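Local coordinates for protein beta-glucosidase (Pseudoalteromonas sp., PDB 3F95) that is, here as its extra C-terminal beta-sandwich domain, part of an exo-1,3/1,4-beta-glucanase that probably removes glucose units from the ends of beta-glucan chains, at residues L9-L14 with D167-I172; L46-N51 with G60-A65; S70-E75 with I150-R155; L90-D95 with L161-A166. All coordinates share one frame; numbering follows the deposited sequence. Where two conformers were deposited one is given.

Contact 1 (L9-L14 with D167-I172)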
loop_
_atom_site.group_PDB
_atom_site.type_symbol
_atom_site.label_atom_id
_atom_site.label_comp_id
_atom_site.label_asym_id
_atom_site.label_seq_id
_atom_site.Cartn_x
_atom_site.Cartn_y
_atom_site.Cartn_z
ATOM N N LEU A 9 -3.467 -9.985 2.706
ATOM C CA LEU A 9 -3.691 -8.850 3.609
ATOM C C LEU A 9 -4.900 -8.040 3.180
ATOM O O LEU A 9 -5.690 -7.561 4.023
ATOM C CB LEU A 9 -2.458 -7.932 3.669
ATOM C CG LEU A 9 -1.139 -8.580 4.159
ATOM C CD1 LEU A 9 0.039 -7.605 4.033
ATOM C CD2 LEU A 9 -1.257 -9.094 5.597
ATOM N N PHE A 10 -5.005 -7.833 1.869
ATOM C CA PHE A 10 -6.209 -7.265 1.278
ATOM C C PHE A 10 -6.451 -7.884 -0.081
ATOM O O PHE A 10 -5.970 -7.390 -1.090
ATOM C CB PHE A 10 -6.190 -5.724 1.180
ATOM C CG PHE A 10 -7.446 -5.151 0.567
ATOM C CD1 PHE A 10 -8.597 -4.947 1.349
ATOM C CD2 PHE A 10 -7.502 -4.845 -0.792
ATOM C CE1 PHE A 10 -9.779 -4.438 0.764
ATOM C CE2 PHE A 10 -8.682 -4.355 -1.381
ATOM C CZ PHE A 10 -9.816 -4.151 -0.599
ATOM N N VAL A 11 -7.181 -8.989 -0.085
ATOM C CA VAL A 11 -7.548 -9.655 -1.336
ATOM C C VAL A 11 -9.072 -9.715 -1.370
ATOM O O VAL A 11 -9.717 -10.624 -0.802
ATOM C CB VAL A 11 -6.879 -11.075 -1.532
ATOM C CG1 VAL A 11 -7.226 -11.617 -2.941
ATOM C CG2 VAL A 11 -5.331 -11.006 -1.358
ATOM N N ARG A 12 -9.629 -8.716 -2.048
ATOM C CA ARG A 12 -11.058 -8.442 -2.120
ATOM C C ARG A 12 -11.660 -7.852 -0.835
ATOM O O ARG A 12 -12.633 -7.105 -0.917
ATOM C CB ARG A 12 -11.867 -9.665 -2.545
ATOM C CG ARG A 12 -11.429 -10.253 -3.892
ATOM C CD ARG A 12 -12.484 -11.248 -4.400
ATOM N NE ARG A 12 -13.780 -10.617 -4.674
ATOM C CZ ARG A 12 -14.872 -11.287 -5.055
ATOM N NH1 ARG A 12 -14.830 -12.623 -5.239
ATOM N NH2 ARG A 12 -15.995 -10.638 -5.289
ATOM N N SER A 13 -11.093 -8.190 0.314
ATOM C CA SER A 13 -11.481 -7.612 1.600
ATOM C C SER A 13 -10.293 -7.665 2.548
ATOM O O SER A 13 -9.357 -8.444 2.338
ATOM C CB SER A 13 -12.643 -8.397 2.188
ATOM O OG SER A 13 -12.209 -9.696 2.511
ATOM N N LEU A 14 -10.321 -6.818 3.577
ATOM C CA LEU A 14 -9.274 -6.770 4.596
ATOM C C LEU A 14 -9.211 -8.107 5.306
ATOM O O LEU A 14 -10.250 -8.663 5.687
ATOM C CB LEU A 14 -9.591 -5.664 5.626
ATOM C CG LEU A 14 -9.388 -4.249 5.071
ATOM C CD1 LEU A 14 -10.045 -3.170 5.953
ATOM C CD2 LEU A 14 -7.918 -3.962 4.947
ATOM N N ASP A 167 -5.441 -6.574 -4.166
ATOM C CA ASP A 167 -4.790 -7.885 -4.176
ATOM C C ASP A 167 -3.428 -7.835 -3.480
ATOM O O ASP A 167 -2.357 -8.167 -4.067
ATOM C CB ASP A 167 -4.642 -8.396 -5.626
ATOM C CG ASP A 167 -5.975 -8.787 -6.287
ATOM O OD1 ASP A 167 -7.067 -8.753 -5.663
ATOM O OD2 ASP A 167 -5.919 -9.161 -7.483
ATOM N N VAL A 168 -3.441 -7.381 -2.231
ATOM C CA VAL A 168 -2.214 -7.197 -1.469
ATOM C C VAL A 168 -1.956 -8.436 -0.652
ATOM O O VAL A 168 -2.812 -8.857 0.149
ATOM C CB VAL A 168 -2.304 -5.983 -0.497
ATOM C CG1 VAL A 168 -0.984 -5.748 0.173
ATOM C CG2 VAL A 168 -2.689 -4.719 -1.262
ATOM N N ALA A 169 -0.778 -9.032 -0.837
ATOM C CA ALA A 169 -0.457 -10.254 -0.085
ATOM C C ALA A 169 1.032 -10.412 0.130
ATOM O O ALA A 169 1.826 -9.938 -0.697
ATOM C CB ALA A 169 -1.029 -11.492 -0.817
ATOM N N LEU A 170 1.415 -11.046 1.255
ATOM C CA LEU A 170 2.794 -11.485 1.440
ATOM C C LEU A 170 2.963 -12.802 0.668
ATOM O O LEU A 170 2.077 -13.649 0.702
ATOM C CB LEU A 170 3.116 -11.661 2.928
ATOM C CG LEU A 170 3.144 -10.398 3.789
ATOM C CD1 LEU A 170 3.127 -10.721 5.275
ATOM C CD2 LEU A 170 4.360 -9.537 3.447
ATOM N N THR A 171 4.081 -12.947 -0.048
ATOM C CA THR A 171 4.323 -14.142 -0.840
ATOM C C THR A 171 5.799 -14.539 -0.819
ATOM O O THR A 171 6.686 -13.690 -0.674
ATOM C CB THR A 171 3.867 -13.971 -2.315
ATOM O OG1 THR A 171 3.982 -15.234 -2.983
ATOM C CG2 THR A 171 4.739 -12.952 -3.045
ATOM N N ILE A 172 6.061 -15.833 -0.986
ATOM C CA ILE A 172 7.450 -16.286 -1.025
ATOM C C ILE A 172 7.943 -16.285 -2.456
ATOM O O ILE A 172 9.149 -16.297 -2.686
ATOM C CB ILE A 172 7.678 -17.660 -0.333
ATOM C CG1 ILE A 172 6.872 -18.769 -1.015
ATOM C CG2 ILE A 172 7.333 -17.533 1.135
ATOM C CD1 ILE A 172 7.119 -20.157 -0.456
HETATM O O HOH W 1 -8.189 -7.103 -3.906
#
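Leu9 and Phe10 both hand their backbone N-H to the carbonyl of Val168, a classic beta bulge that ties the corner after strand 6-8 to the long strand 161-171 of the beta-sandwich. Val168 O thus takes two bonds, from Leu9 N at 2.9 Å and from the straighter Phe10 N at 3.0 Å (171°). The return bond runs from Val168 N to Phe10 O at 2.8 Å. With Asp167 also facing Phe10, this side has the form of a G1 bulge.

The tight part lies inward. The Leu9 side chain passes obliquely over Leu170, CD1 4.2 Å from Leu170 CG, among Tyr73, Leu88 and Met107 from both sheets, while Val168 lies against Leu71 and Leu90. Phe10 turns its ring to Trp20, edge-to-face.

Outward, the contact thins. Val11 is exposed; its CG2, placed beside its own backbone N, reaches Val168 O at 3.6 Å and touches Ala169 CB only loosely. Arg12, in the loop, points away and forms a cation-pi contact with Tyr54, whereas Asp167 OD2 is salt-bridged to Lys91. A single water spans this looser side, accepting from Arg12 N and Asp167 N and donating to Asp167 OD1 at 2.7 Å.

Contact 2 (L46-N51 with G60-A65)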
loop_
_atom_site.group_PDB
_atom_site.type_symbol
_atom_site.label_atom_id
_atom_site.label_comp_id
_atom_site.label_asym_id
_atom_site.label_seq_id
_atom_site.Cartn_x
_atom_site.Cartn_y
_atom_site.Cartn_z
ATOM N N LEU A 46 -8.917 10.647 0.595
ATOM C CA LEU A 46 -10.215 9.994 0.434
ATOM C C LEU A 46 -10.009 8.614 -0.166
ATOM O O LEU A 46 -9.141 8.448 -1.024
ATOM C CB LEU A 46 -11.146 10.761 -0.506
ATOM C CG LEU A 46 -11.519 12.248 -0.321
ATOM C CD1 LEU A 46 -12.848 12.513 -1.085
ATOM C CD2 LEU A 46 -11.610 12.682 1.128
ATOM N N MET A 47 -10.810 7.663 0.290
ATOM C CA MET A 47 -10.811 6.305 -0.220
ATOM C C MET A 47 -12.191 5.968 -0.810
ATOM O O MET A 47 -13.210 6.256 -0.196
ATOM C CB MET A 47 -10.496 5.325 0.925
ATOM C CG MET A 47 -10.602 3.851 0.482
ATOM S SD MET A 47 -10.202 2.664 1.762
ATOM C CE MET A 47 -11.760 2.581 2.696
ATOM N N GLN A 48 -12.193 5.368 -2.004
ATOM C CA GLN A 48 -13.396 4.892 -2.690
ATOM C C GLN A 48 -13.120 3.455 -3.121
ATOM O O GLN A 48 -11.973 3.025 -3.125
ATOM C CB GLN A 48 -13.614 5.679 -3.977
ATOM C CG GLN A 48 -14.147 7.085 -3.881
ATOM C CD GLN A 48 -14.320 7.677 -5.277
ATOM O OE1 GLN A 48 -14.504 6.943 -6.255
ATOM N NE2 GLN A 48 -14.246 8.999 -5.378
ATOM N N SER A 49 -14.155 2.692 -3.478
ATOM C CA SER A 49 -13.908 1.368 -4.019
ATOM C C SER A 49 -13.797 1.480 -5.532
ATOM O O SER A 49 -14.420 2.345 -6.145
ATOM C CB SER A 49 -15.014 0.398 -3.633
ATOM O OG SER A 49 -16.194 0.707 -4.337
ATOM N N VAL A 50 -13.021 0.583 -6.122
ATOM C CA VAL A 50 -12.899 0.503 -7.581
ATOM C C VAL A 50 -13.014 -0.993 -7.973
ATOM O O VAL A 50 -12.887 -1.894 -7.125
ATOM C CB VAL A 50 -11.556 1.092 -8.088
ATOM C CG1 VAL A 50 -11.417 2.579 -7.773
ATOM C CG2 VAL A 50 -10.363 0.330 -7.553
ATOM N N ASN A 51 -13.235 -1.244 -9.254
ATOM C CA ASN A 51 -13.479 -2.611 -9.714
ATOM C C ASN A 51 -12.328 -3.059 -10.596
ATOM O O ASN A 51 -12.009 -2.412 -11.605
ATOM C CB ASN A 51 -14.816 -2.685 -10.464
ATOM C CG ASN A 51 -15.948 -1.963 -9.734
ATOM O OD1 ASN A 51 -16.140 -2.106 -8.518
ATOM N ND2 ASN A 51 -16.696 -1.156 -10.485
ATOM N N GLY A 60 -9.508 2.968 -4.339
ATOM C CA GLY A 60 -8.882 4.137 -4.940
ATOM C C GLY A 60 -8.632 5.142 -3.843
ATOM O O GLY A 60 -9.482 5.305 -2.951
ATOM N N PHE A 61 -7.482 5.792 -3.901
ATOM C CA PHE A 61 -7.089 6.796 -2.917
ATOM C C PHE A 61 -6.694 8.089 -3.626
ATOM O O PHE A 61 -5.891 8.061 -4.571
ATOM C CB PHE A 61 -5.941 6.247 -2.069
ATOM C CG PHE A 61 -6.302 4.990 -1.298
ATOM C CD1 PHE A 61 -6.943 5.068 -0.067
ATOM C CD2 PHE A 61 -5.967 3.726 -1.796
ATOM C CE1 PHE A 61 -7.264 3.922 0.657
ATOM C CE2 PHE A 61 -6.274 2.552 -1.090
ATOM C CZ PHE A 61 -6.950 2.645 0.139
ATOM N N ASN A 62 -7.223 9.226 -3.159
ATOM C CA ASN A 62 -6.908 10.531 -3.753
ATOM C C ASN A 62 -6.325 11.414 -2.658
ATOM O O ASN A 62 -6.987 11.597 -1.626
ATOM C CB ASN A 62 -8.177 11.195 -4.299
ATOM C CG ASN A 62 -8.777 10.456 -5.483
ATOM O OD1 ASN A 62 -8.063 9.954 -6.350
ATOM N ND2 ASN A 62 -10.105 10.401 -5.529
ATOM N N TRP A 63 -5.091 11.891 -2.843
ATOM C CA TRP A 63 -4.443 12.849 -1.936
ATOM C C TRP A 63 -4.625 14.246 -2.529
ATOM O O TRP A 63 -4.263 14.492 -3.705
ATOM C CB TRP A 63 -2.946 12.623 -1.897
ATOM C CG TRP A 63 -2.439 11.498 -1.048
ATOM C CD1 TRP A 63 -1.814 11.621 0.153
ATOM C CD2 TRP A 63 -2.499 10.087 -1.337
ATOM N NE1 TRP A 63 -1.470 10.387 0.627
ATOM C CE2 TRP A 63 -1.871 9.426 -0.266
ATOM C CE3 TRP A 63 -2.982 9.327 -2.419
ATOM C CZ2 TRP A 63 -1.708 8.030 -0.227
ATOM C CZ3 TRP A 63 -2.857 7.914 -2.375
ATOM C CH2 TRP A 63 -2.223 7.293 -1.286
ATOM N N ARG A 64 -5.150 15.160 -1.718
ATOM C CA ARG A 64 -5.201 16.577 -2.076
ATOM C C ARG A 64 -4.357 17.447 -1.158
ATOM O O ARG A 64 -4.145 18.632 -1.458
ATOM C CB ARG A 64 -6.649 17.071 -2.104
ATOM C CG ARG A 64 -7.447 16.408 -3.206
ATOM C CD ARG A 64 -8.867 16.862 -3.139
ATOM N NE ARG A 64 -8.938 18.258 -3.537
ATOM C CZ ARG A 64 -9.713 19.159 -2.944
ATOM N NH1 ARG A 64 -10.485 18.798 -1.917
ATOM N NH2 ARG A 64 -9.705 20.414 -3.377
ATOM N N ALA A 65 -3.878 16.874 -0.053
ATOM C CA ALA A 65 -2.891 17.519 0.803
ATOM C C ALA A 65 -2.089 16.447 1.520
ATOM O O ALA A 65 -2.441 15.272 1.449
ATOM C CB ALA A 65 -3.553 18.473 1.828
#
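Met47 holds CG anti to its backbone N (chi1 175°), and Phe61 swings its ring beside its own backbone N (chi1 -61°), which lays the two side chains alongside one another, pointing the same way, on one face of the beta hairpin 45-50/58-63. They form a non-hydrogen-bonded antiparallel pair. With its second torsion anti as well, the extended Met47 chain carries SD obliquely to the ring as a Met-aromatic contact, 4.4 Å from the Phe61 centroid. The packing is close: Met47 CG is 3.3 Å from Phe61 CE1.

Hydrogen-bonded pairs flank this step, Leu46 with Asn62 and Gln48 with Gly60, each closed by two backbone bonds. Gly60 N to Gln48 O is the shortest, 2.7 Å. Gly60 also lies close to Val50, whose CG1 is 3.9 Å from Gly60 N.

Phe61 reaches across the sandwich to Leu69, meets the Trp20 ring with planes at about 55°, and touches Ile165 of the adjoining strand. An alanine at Phe61 would probably leave Met47 SD without its aromatic partner and open a gap between Trp20, Leu69 and Ile165. The hairpin backbone adds a softer contact of its own, with Met47 CA pointing its hydrogen at Gly60 O from 3.2 Å.

Contact 3 (S70-E75 with I150-R155)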
loop_
_atom_site.group_PDB
_atom_site.type_symbol
_atom_site.label_atom_id
_atom_site.label_comp_id
_atom_site.label_asym_id
_atom_site.label_seq_id
_atom_site.Cartn_x
_atom_site.Cartn_y
_atom_site.Cartn_z
ATOM N N SER A 70 -2.035 4.005 5.175
ATOM C CA SER A 70 -1.412 2.725 5.532
ATOM C C SER A 70 -2.400 1.574 5.427
ATOM O O SER A 70 -3.623 1.751 5.624
ATOM C CB SER A 70 -0.865 2.785 6.970
ATOM O OG SER A 70 0.133 3.805 7.088
ATOM N N LEU A 71 -1.873 0.392 5.106
ATOM C CA LEU A 71 -2.573 -0.840 5.354
ATOM C C LEU A 71 -1.860 -1.405 6.588
ATOM O O LEU A 71 -0.658 -1.720 6.540
ATOM C CB LEU A 71 -2.444 -1.782 4.149
ATOM C CG LEU A 71 -3.024 -3.178 4.314
ATOM C CD1 LEU A 71 -4.514 -3.147 4.591
ATOM C CD2 LEU A 71 -2.696 -4.007 3.045
ATOM N N SER A 72 -2.589 -1.514 7.693
ATOM C CA SER A 72 -1.934 -1.663 8.991
ATOM C C SER A 72 -2.517 -2.803 9.821
ATOM O O SER A 72 -3.669 -3.185 9.642
ATOM C CB SER A 72 -1.958 -0.331 9.757
ATOM O OG SER A 72 -3.246 -0.063 10.264
ATOM N N TYR A 73 -1.678 -3.357 10.699
ATOM C CA TYR A 73 -2.083 -4.419 11.604
ATOM C C TYR A 73 -2.747 -3.772 12.829
ATOM O O TYR A 73 -2.290 -2.741 13.325
ATOM C CB TYR A 73 -0.850 -5.224 12.046
ATOM C CG TYR A 73 -0.179 -6.016 10.934
ATOM C CD1 TYR A 73 -0.575 -7.317 10.649
ATOM C CD2 TYR A 73 0.865 -5.469 10.194
ATOM C CE1 TYR A 73 0.040 -8.054 9.639
ATOM C CE2 TYR A 73 1.488 -6.209 9.189
ATOM C CZ TYR A 73 1.063 -7.494 8.918
ATOM O OH TYR A 73 1.680 -8.229 7.898
ATOM N N LEU A 74 -3.824 -4.364 13.312
ATOM C CA LEU A 74 -4.528 -3.773 14.451
ATOM C C LEU A 74 -3.658 -3.764 15.720
ATOM O O LEU A 74 -3.725 -2.829 16.526
ATOM C CB LEU A 74 -5.921 -4.389 14.612
ATOM C CG LEU A 74 -6.885 -3.855 13.517
ATOM C CD1 LEU A 74 -8.218 -4.555 13.528
ATOM C CD2 LEU A 74 -7.088 -2.343 13.637
ATOM N N GLU A 75 -2.787 -4.767 15.852
ATOM C CA GLU A 75 -1.723 -4.724 16.855
ATOM C C GLU A 75 -0.424 -5.139 16.190
ATOM O O GLU A 75 -0.461 -5.953 15.279
ATOM C CB GLU A 75 -2.035 -5.647 18.031
ATOM C CG GLU A 75 -2.221 -7.100 17.653
ATOM C CD GLU A 75 -2.347 -8.004 18.859
ATOM O OE1 GLU A 75 -1.810 -9.131 18.799
ATOM O OE2 GLU A 75 -2.981 -7.597 19.861
ATOM N N ILE A 150 5.591 -5.545 13.274
ATOM C CA ILE A 150 5.160 -4.696 12.163
ATOM C C ILE A 150 3.828 -4.006 12.492
ATOM O O ILE A 150 2.886 -4.652 12.947
ATOM C CB ILE A 150 5.027 -5.516 10.852
ATOM C CG1 ILE A 150 6.308 -6.316 10.563
ATOM C CG2 ILE A 150 4.601 -4.623 9.660
ATOM C CD1 ILE A 150 7.580 -5.500 10.405
ATOM N N THR A 151 3.766 -2.699 12.253
ATOM C CA THR A 151 2.507 -1.960 12.373
ATOM C C THR A 151 1.874 -1.642 11.010
ATOM O O THR A 151 0.690 -1.874 10.815
ATOM C CB THR A 151 2.683 -0.692 13.221
ATOM O OG1 THR A 151 2.870 -1.085 14.594
ATOM C CG2 THR A 151 1.445 0.189 13.130
ATOM N N ASP A 152 2.655 -1.094 10.091
ATOM C CA ASP A 152 2.143 -0.751 8.757
ATOM C C ASP A 152 2.737 -1.731 7.724
ATOM O O ASP A 152 3.956 -1.690 7.454
ATOM C CB ASP A 152 2.535 0.700 8.403
ATOM C CG ASP A 152 1.757 1.764 9.194
ATOM O OD1 ASP A 152 0.753 1.454 9.911
ATOM O OD2 ASP A 152 2.172 2.948 9.064
ATOM N N ALA A 153 1.901 -2.618 7.167
ATOM C CA ALA A 153 2.341 -3.487 6.046
ATOM C C ALA A 153 2.805 -2.644 4.834
ATOM O O ALA A 153 3.830 -2.948 4.187
ATOM C CB ALA A 153 1.245 -4.466 5.662
ATOM N N LEU A 154 2.053 -1.582 4.543
ATOM C CA LEU A 154 2.477 -0.545 3.612
ATOM C C LEU A 154 2.040 0.844 4.070
ATOM O O LEU A 154 1.031 0.997 4.750
ATOM C CB LEU A 154 1.953 -0.827 2.193
ATOM C CG LEU A 154 0.497 -0.631 1.818
ATOM C CD1 LEU A 154 0.173 0.809 1.413
ATOM C CD2 LEU A 154 0.107 -1.598 0.666
ATOM N N ARG A 155 2.790 1.852 3.670
ATOM C CA ARG A 155 2.442 3.225 3.978
ATOM C C ARG A 155 2.796 4.055 2.755
ATOM O O ARG A 155 3.913 3.947 2.230
ATOM C CB ARG A 155 3.221 3.688 5.216
ATOM C CG ARG A 155 2.953 5.131 5.616
ATOM C CD ARG A 155 3.951 5.609 6.689
ATOM N NE ARG A 155 4.006 4.701 7.814
ATOM C CZ ARG A 155 5.107 4.389 8.491
ATOM N NH1 ARG A 155 6.291 4.917 8.174
ATOM N NH2 ARG A 155 5.011 3.544 9.498
#
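Leu71 O receives two weak backbone bonds, from Ala153 N at 2.8 Å but strongly bent (121°) and from the more distant Leu154 N. Both donors face one residue, the signature of a classic beta bulge, and the antiparallel register between strands 67-73 and 149-158 slips by one residue here. Firmer bonds bracket the slip: Leu71 N to Leu154 O before it and Tyr73 N to Thr151 O, 2.8 Å, after it.

Side chains divide by face instead. On the face turned to the sandwich interior, Leu71 CB touches the branch point of Leu154, and Tyr73 lies alongside Ile150 so that one ring carbon, CE2, meets Ile150 CG2 at 3.5 Å and Ala153 CB at 3.9 Å. On the opposite face Ser70 sends OG, beside its own backbone N (chi1 -61°), to Asp152 OD2 in a weak 3.0 Å contact, while Asp152 OD1 lies against Ser72 CB.

The second shell fixes that carboxylate. Arg155 grips Asp152 side-on, with NE (2.8 Å) and NH2 both directed at OD2; NE meets the anti lone pair of Asp152 OD2, while NH2 reaches the same oxygen from above the carboxylate plane. Gln105 reaches Arg155 NH1 weakly, Ser72 OG is bonded to Gln21, and Cys108, half of the disulfide with Cys113, packs against Asp152 and Arg155. Beneath the interior face, Leu9 and Leu170 close on Tyr73.

The buried Asp152 therefore has its charge largely met within its own strand, and the neighbouring guanidinium would be expected to favour its ionised form.

Contact 4 (L90-D95 with L161-A166)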
loop_
_atom_site.group_PDB
_atom_site.type_symbol
_atom_site.label_atom_id
_atom_site.label_comp_id
_atom_site.label_asym_id
_atom_site.label_seq_id
_atom_site.Cartn_x
_atom_site.Cartn_y
_atom_site.Cartn_z
ATOM N N LEU A 90 1.359 -6.578 -4.613
ATOM C CA LEU A 90 0.104 -5.845 -4.715
ATOM C C LEU A 90 -0.131 -5.457 -6.163
ATOM O O LEU A 90 0.806 -5.433 -6.951
ATOM C CB LEU A 90 0.127 -4.582 -3.830
ATOM C CG LEU A 90 1.083 -3.430 -4.233
ATOM C CD1 LEU A 90 0.681 -2.095 -3.566
ATOM C CD2 LEU A 90 2.502 -3.736 -3.904
ATOM N N LYS A 91 -1.373 -5.182 -6.525
ATOM C CA LYS A 91 -1.624 -4.533 -7.805
ATOM C C LYS A 91 -1.843 -3.040 -7.531
ATOM O O LYS A 91 -2.467 -2.667 -6.531
ATOM C CB LYS A 91 -2.828 -5.158 -8.513
ATOM C CG LYS A 91 -2.614 -6.670 -8.807
ATOM C CD LYS A 91 -3.813 -7.281 -9.525
ATOM C CE LYS A 91 -3.554 -8.776 -9.853
ATOM N NZ LYS A 91 -3.447 -9.562 -8.583
ATOM N N MET A 92 -1.287 -2.200 -8.392
ATOM C CA MET A 92 -1.435 -0.741 -8.242
ATOM C C MET A 92 -1.680 -0.121 -9.609
ATOM O O MET A 92 -1.158 -0.622 -10.624
ATOM C CB MET A 92 -0.182 -0.158 -7.602
ATOM C CG MET A 92 -0.242 1.359 -7.354
ATOM S SD MET A 92 1.271 2.068 -6.729
ATOM C CE MET A 92 1.244 1.440 -5.048
ATOM N N ARG A 93 -2.476 0.953 -9.649
ATOM C CA ARG A 93 -2.632 1.774 -10.840
ATOM C C ARG A 93 -2.430 3.220 -10.379
ATOM O O ARG A 93 -3.075 3.658 -9.415
ATOM C CB ARG A 93 -4.045 1.601 -11.401
ATOM C CG ARG A 93 -4.381 2.502 -12.581
ATOM C CD ARG A 93 -5.814 2.263 -13.065
ATOM N NE ARG A 93 -6.764 2.698 -12.034
ATOM C CZ ARG A 93 -8.071 2.450 -12.023
ATOM N NH1 ARG A 93 -8.642 1.751 -12.998
ATOM N NH2 ARG A 93 -8.817 2.907 -11.020
ATOM N N ILE A 94 -1.541 3.961 -11.025
ATOM C CA ILE A 94 -1.349 5.359 -10.636
ATOM C C ILE A 94 -1.994 6.208 -11.716
ATOM O O ILE A 94 -1.426 6.365 -12.799
ATOM C CB ILE A 94 0.139 5.702 -10.445
ATOM C CG1 ILE A 94 0.750 4.768 -9.378
ATOM C CG2 ILE A 94 0.327 7.220 -10.063
ATOM C CD1 ILE A 94 2.247 5.054 -9.133
ATOM N N ASP A 95 -3.193 6.718 -11.435
ATOM C CA ASP A 95 -3.891 7.529 -12.440
ATOM C C ASP A 95 -3.506 9.005 -12.439
ATOM O O ASP A 95 -3.647 9.684 -13.451
ATOM C CB ASP A 95 -5.393 7.337 -12.363
ATOM C CG ASP A 95 -5.936 7.695 -11.016
ATOM O OD1 ASP A 95 -5.563 7.029 -10.024
ATOM O OD2 ASP A 95 -6.749 8.634 -10.948
ATOM N N LEU A 161 -1.779 13.164 -5.354
ATOM C CA LEU A 161 -1.542 11.811 -5.902
ATOM C C LEU A 161 -2.889 11.130 -6.054
ATOM O O LEU A 161 -3.785 11.353 -5.251
ATOM C CB LEU A 161 -0.720 10.979 -4.907
ATOM C CG LEU A 161 -0.503 9.463 -5.148
ATOM C CD1 LEU A 161 0.287 9.233 -6.469
ATOM C CD2 LEU A 161 0.271 8.905 -3.976
ATOM N N SER A 162 -3.030 10.326 -7.106
ATOM C CA SER A 162 -4.197 9.473 -7.247
ATOM C C SER A 162 -3.774 8.081 -7.726
ATOM O O SER A 162 -3.125 7.931 -8.779
ATOM C CB SER A 162 -5.212 10.113 -8.201
ATOM O OG SER A 162 -6.357 9.300 -8.317
ATOM N N LEU A 163 -4.194 7.063 -6.977
ATOM C CA LEU A 163 -3.850 5.696 -7.318
ATOM C C LEU A 163 -4.892 4.761 -6.749
ATOM O O LEU A 163 -5.758 5.177 -5.998
ATOM C CB LEU A 163 -2.451 5.331 -6.806
ATOM C CG LEU A 163 -2.145 5.472 -5.295
ATOM C CD1 LEU A 163 -2.839 4.449 -4.402
ATOM C CD2 LEU A 163 -0.640 5.478 -5.060
ATOM N N ALA A 164 -4.787 3.496 -7.129
ATOM C CA ALA A 164 -5.673 2.472 -6.592
ATOM C C ALA A 164 -4.832 1.251 -6.305
ATOM O O ALA A 164 -3.800 1.052 -6.934
ATOM C CB ALA A 164 -6.748 2.153 -7.557
ATOM N N ILE A 165 -5.278 0.450 -5.340
ATOM C CA ILE A 165 -4.537 -0.718 -4.862
ATOM C C ILE A 165 -5.509 -1.897 -4.815
ATOM O O ILE A 165 -6.675 -1.714 -4.505
ATOM C CB ILE A 165 -3.972 -0.427 -3.446
ATOM C CG1 ILE A 165 -2.842 0.619 -3.531
ATOM C CG2 ILE A 165 -3.418 -1.698 -2.790
ATOM C CD1 ILE A 165 -2.603 1.335 -2.197
ATOM N N ALA A 166 -5.021 -3.097 -5.125
ATOM C CA ALA A 166 -5.797 -4.315 -4.975
ATOM C C ALA A 166 -4.873 -5.494 -4.698
ATOM O O ALA A 166 -3.684 -5.426 -4.976
ATOM C CB ALA A 166 -6.599 -4.582 -6.232
#
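Lys91 with Ala166 and Arg93 with Ala164 form hydrogen-bonded antiparallel pairs, the strand axes 4.6 Å apart at closest approach in this sheet of the beta-sandwich. Lys91 N to Ala166 O is 2.8 Å and nearly straight (165°). Met92 with Ile165 is the non-hydrogen-bonded pair between them.

The apolar contacts gather on the face of Met92 and Ile165. Met92 runs extended to SD, 4.3 Å from Leu163 CD2, and the bend at its last torsion turns CE toward Ile165 CG1. Farther along, Ile94 passes CG2 to Leu161 CD1 at 4.1 Å and sets CG1 near Leu163 CB. On the other face the Arg93 guanidinium makes a van der Waals contact with the Ala164 methyl.

Polar contacts lie at the two ends. Asp95 turns its carboxylate between its own N and carbonyl carbon (chi1 59°), within 2.7 Å of Ser162 OG by OD2; the Asn62 side chain lies close by. An alanine in place of Asp95 would take this carboxylate from Ser162, whose hydroxyl would probably be freer to turn. Lys91 leads away to its salt bridge with Asp167.

Strand 161-171 lies between 87-94 and the hairpin strand 58-63, while 132-137 borders 87-94 on its other edge and Ile156 of the facing sheet covers Met92 and Ile165.

Contacts 1 and 4 share strand 161-171, and contact 2 borders it through strand 58-63, so these three belong to one sheet; contact 3 belongs to the facing one. Contacts 3 and 4 are buried, 1 and 2 only partly. Regular pairing marks contacts 2 and 4, whereas bulges interrupt the pairing in contacts 1 and 3. Contact 3 holds its charge pair within one strand; contacts 1 and 4 are joined by theirs, Asp167 with Lys91. Leu71 packs on Val168 across the sandwich and on Leu14 of the loop, stitching contact 3 to contact 1, while its link to contact 4 is a looser touch of Leu154 on Leu90. Contacts 2 and 3, about 18 Å apart between centres, do not touch.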